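Local coordinates for protein glutathione S-transferase-1 (Necator americanus, PDB 4OFM) that probably catalyses the conjugation of reduced glutathione to electrophilic compounds, working as a homodimeric glutathione S-transferase, at residues Asp45-Gln50 and Gly58-Gln63. Sequence-based numbering, arbitrary orientation.
Sequences DLPFGQ and GKQLAQ. With GSH (glutathione), chain F.
In the thioredoxin-like N-terminal domain of this glutathione S-transferase, the loop 45-50 runs alongside edge strand 59-62 beside the glutathione site, and Phe48 and Pro47 both meet Ala62. The methyl of Ala62 lies 3.7 Å from Phe48 CD2 and 4.0 Å from Pro47 CG. Pro47 and Phe48 are the central residues of a type I turn from Leu46 to Gly49, which presents both rings to the strand. The Phe48 ring also reaches Gln63, its CE2 4.1 Å from Gln63 CG, with ring and amide planes inclined by 51°. At the other end, Gln60 extends beyond CG and its NE2 donates to the carbonyl O of Asp45 (3.0 Å), nearly in line with that C=O, the oxygen lying in the plane of the Gln60 amide. Its OE1 turns toward Leu46 CD2. Gln63, by contrast, bends at chi2 (-69°), and its OE1 accepts a bond from GSH N1 at 2.7 Å. Its NE2 is hydrogen-bonded to Gln94 and Asp97 of the second subunit, while Gln50 NE2 makes a weak bond to GSH O32. Asp97 of that subunit also bonds to glutathione, so the dimer interface probably helps to fix the Gln63 amide and the gamma-glutamyl end of the ligand.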
loop_
_atom_site.group_PDB
_atom_site.type_symbol
_atom_site.label_atom_id
_atom_site.label_comp_id
_atom_site.label_asym_id
_atom_site.label_seq_id
_atom_site.Cartn_x
_atom_site.Cartn_y
_atom_site.Cartn_z
ATOM N N ASP B 45 -10.716 -19.506 -3.213
ATOM C CA ASP B 45 -11.755 -18.920 -2.361
ATOM C C ASP B 45 -11.233 -17.716 -1.600
ATOM O O ASP B 45 -11.912 -17.215 -0.697
ATOM C CB ASP B 45 -12.272 -19.973 -1.368
ATOM C CG ASP B 45 -12.684 -21.269 -2.057
ATOM O OD1 ASP B 45 -13.398 -21.195 -3.070
ATOM O OD2 ASP B 45 -12.246 -22.348 -1.615
ATOM N N LEU B 46 -10.007 -17.297 -1.914
ATOM C CA LEU B 46 -9.383 -16.166 -1.279
ATOM C C LEU B 46 -9.671 -14.964 -2.150
ATOM O O LEU B 46 -9.740 -15.087 -3.365
ATOM C CB LEU B 46 -7.873 -16.395 -1.129
ATOM C CG LEU B 46 -7.466 -17.661 -0.363
ATOM C CD1 LEU B 46 -5.962 -17.740 -0.247
ATOM C CD2 LEU B 46 -8.074 -17.737 1.038
ATOM N N PRO B 47 -9.854 -13.788 -1.541
ATOM C CA PRO B 47 -10.360 -12.690 -2.347
ATOM C C PRO B 47 -9.461 -12.332 -3.550
ATOM O O PRO B 47 -9.980 -12.099 -4.632
ATOM C CB PRO B 47 -10.491 -11.541 -1.353
ATOM C CG PRO B 47 -10.379 -12.158 0.004
ATOM C CD PRO B 47 -9.542 -13.376 -0.160
ATOM N N PHE B 48 -8.142 -12.303 -3.374
ATOM C CA PHE B 48 -7.212 -12.085 -4.511
ATOM C C PHE B 48 -6.258 -13.260 -4.838
ATOM O O PHE B 48 -5.213 -13.064 -5.404
ATOM C CB PHE B 48 -6.382 -10.803 -4.306
ATOM C CG PHE B 48 -7.184 -9.599 -3.883
ATOM C CD1 PHE B 48 -8.047 -8.979 -4.762
ATOM C CD2 PHE B 48 -7.040 -9.069 -2.617
ATOM C CE1 PHE B 48 -8.759 -7.856 -4.391
ATOM C CE2 PHE B 48 -7.785 -7.973 -2.215
ATOM C CZ PHE B 48 -8.640 -7.363 -3.112
ATOM N N GLY B 49 -6.615 -14.472 -4.452
ATOM C CA GLY B 49 -5.796 -15.646 -4.737
ATOM C C GLY B 49 -4.489 -15.762 -3.994
ATOM O O GLY B 49 -3.643 -16.581 -4.353
ATOM N N GLN B 50 -4.327 -14.959 -2.936
ATOM C CA GLN B 50 -3.076 -14.871 -2.166
ATOM C C GLN B 50 -3.301 -14.756 -0.649
ATOM O O GLN B 50 -4.428 -14.607 -0.172
ATOM C CB GLN B 50 -2.210 -13.728 -2.679
ATOM C CG GLN B 50 -1.699 -13.977 -4.099
ATOM C CD GLN B 50 -0.509 -13.108 -4.512
ATOM O OE1 GLN B 50 -0.643 -11.898 -4.650
ATOM N NE2 GLN B 50 0.644 -13.730 -4.767
ATOM N N GLY B 58 -15.576 -14.844 10.520
ATOM C CA GLY B 58 -15.853 -15.595 9.299
ATOM C C GLY B 58 -15.596 -14.784 8.069
ATOM O O GLY B 58 -15.319 -15.325 6.999
ATOM N N LYS B 59 -15.713 -13.475 8.216
ATOM C CA LYS B 59 -15.645 -12.585 7.094
ATOM C C LYS B 59 -14.182 -12.276 6.697
ATOM O O LYS B 59 -13.392 -11.776 7.498
ATOM C CB LYS B 59 -16.480 -11.385 7.455
ATOM C CG LYS B 59 -16.635 -10.355 6.379
ATOM C CD LYS B 59 -17.413 -10.769 5.143
ATOM C CE LYS B 59 -17.465 -9.643 4.130
ATOM N NZ LYS B 59 -18.419 -8.536 4.508
ATOM N N GLN B 60 -13.860 -12.539 5.430
ATOM C CA GLN B 60 -12.526 -12.503 4.905
ATOM C C GLN B 60 -11.995 -11.114 4.533
ATOM O O GLN B 60 -12.686 -10.320 3.875
ATOM C CB GLN B 60 -12.471 -13.361 3.640
ATOM C CG GLN B 60 -12.485 -14.845 3.866
ATOM C CD GLN B 60 -12.135 -15.580 2.578
ATOM O OE1 GLN B 60 -11.089 -16.197 2.487
ATOM N NE2 GLN B 60 -12.979 -15.462 1.553
ATOM N N LEU B 61 -10.718 -10.870 4.883
ATOM C CA LEU B 61 -10.006 -9.620 4.586
ATOM C C LEU B 61 -8.566 -9.907 4.135
ATOM O O LEU B 61 -7.763 -10.402 4.909
ATOM C CB LEU B 61 -9.996 -8.718 5.827
ATOM C CG LEU B 61 -9.185 -7.417 5.781
ATOM C CD1 LEU B 61 -9.770 -6.435 4.769
ATOM C CD2 LEU B 61 -9.114 -6.791 7.159
ATOM N N ALA B 62 -8.242 -9.582 2.882
ATOM C CA ALA B 62 -6.901 -9.809 2.319
ATOM C C ALA B 62 -6.037 -8.557 2.394
ATOM O O ALA B 62 -6.466 -7.521 2.901
ATOM C CB ALA B 62 -7.007 -10.282 0.883
ATOM N N GLN B 63 -4.804 -8.705 1.931
ATOM C CA GLN B 63 -3.796 -7.661 1.849
ATOM C C GLN B 63 -3.294 -7.290 3.207
ATOM O O GLN B 63 -3.979 -6.622 3.977
ATOM C CB GLN B 63 -4.291 -6.425 1.071
ATOM C CG GLN B 63 -4.359 -6.603 -0.447
ATOM C CD GLN B 63 -3.011 -6.727 -1.122
ATOM O OE1 GLN B 63 -1.976 -6.577 -0.487
ATOM N NE2 GLN B 63 -3.016 -6.994 -2.431
HETATM N N1 GSH F . 0.299 -7.605 -1.440
HETATM C CA1 GSH F . 0.172 -8.994 -0.997
HETATM C C1 GSH F . -0.065 -9.096 0.501
HETATM O O11 GSH F . -0.803 -10.034 0.895
HETATM O O12 GSH F . 0.460 -8.268 1.296
HETATM C CB1 GSH F . 1.410 -9.796 -1.427
HETATM C CG1 GSH F . 1.514 -11.109 -0.647
HETATM C CD1 GSH F . 2.003 -12.255 -1.519
HETATM O OE1 GSH F . 2.352 -12.027 -2.659
HETATM N N2 GSH F . 1.986 -13.484 -0.973
HETATM C CA2 GSH F . 2.279 -14.702 -1.715
HETATM C C2 GSH F . 1.028 -15.522 -1.952
HETATM O O2 GSH F . 0.047 -15.396 -1.253
HETATM C CB2 GSH F . 3.285 -15.601 -0.995
HETATM S SG2 GSH F . 5.011 -15.177 -1.302
HETATM N N3 GSH F . 1.039 -16.404 -2.951
HETATM C CA3 GSH F . 2.183 -16.572 -3.835
HETATM C C3 GSH F . 1.676 -16.966 -5.195
HETATM O O31 GSH F . 1.062 -18.053 -5.280
HETATM O O32 GSH F . 1.863 -16.190 -6.157
#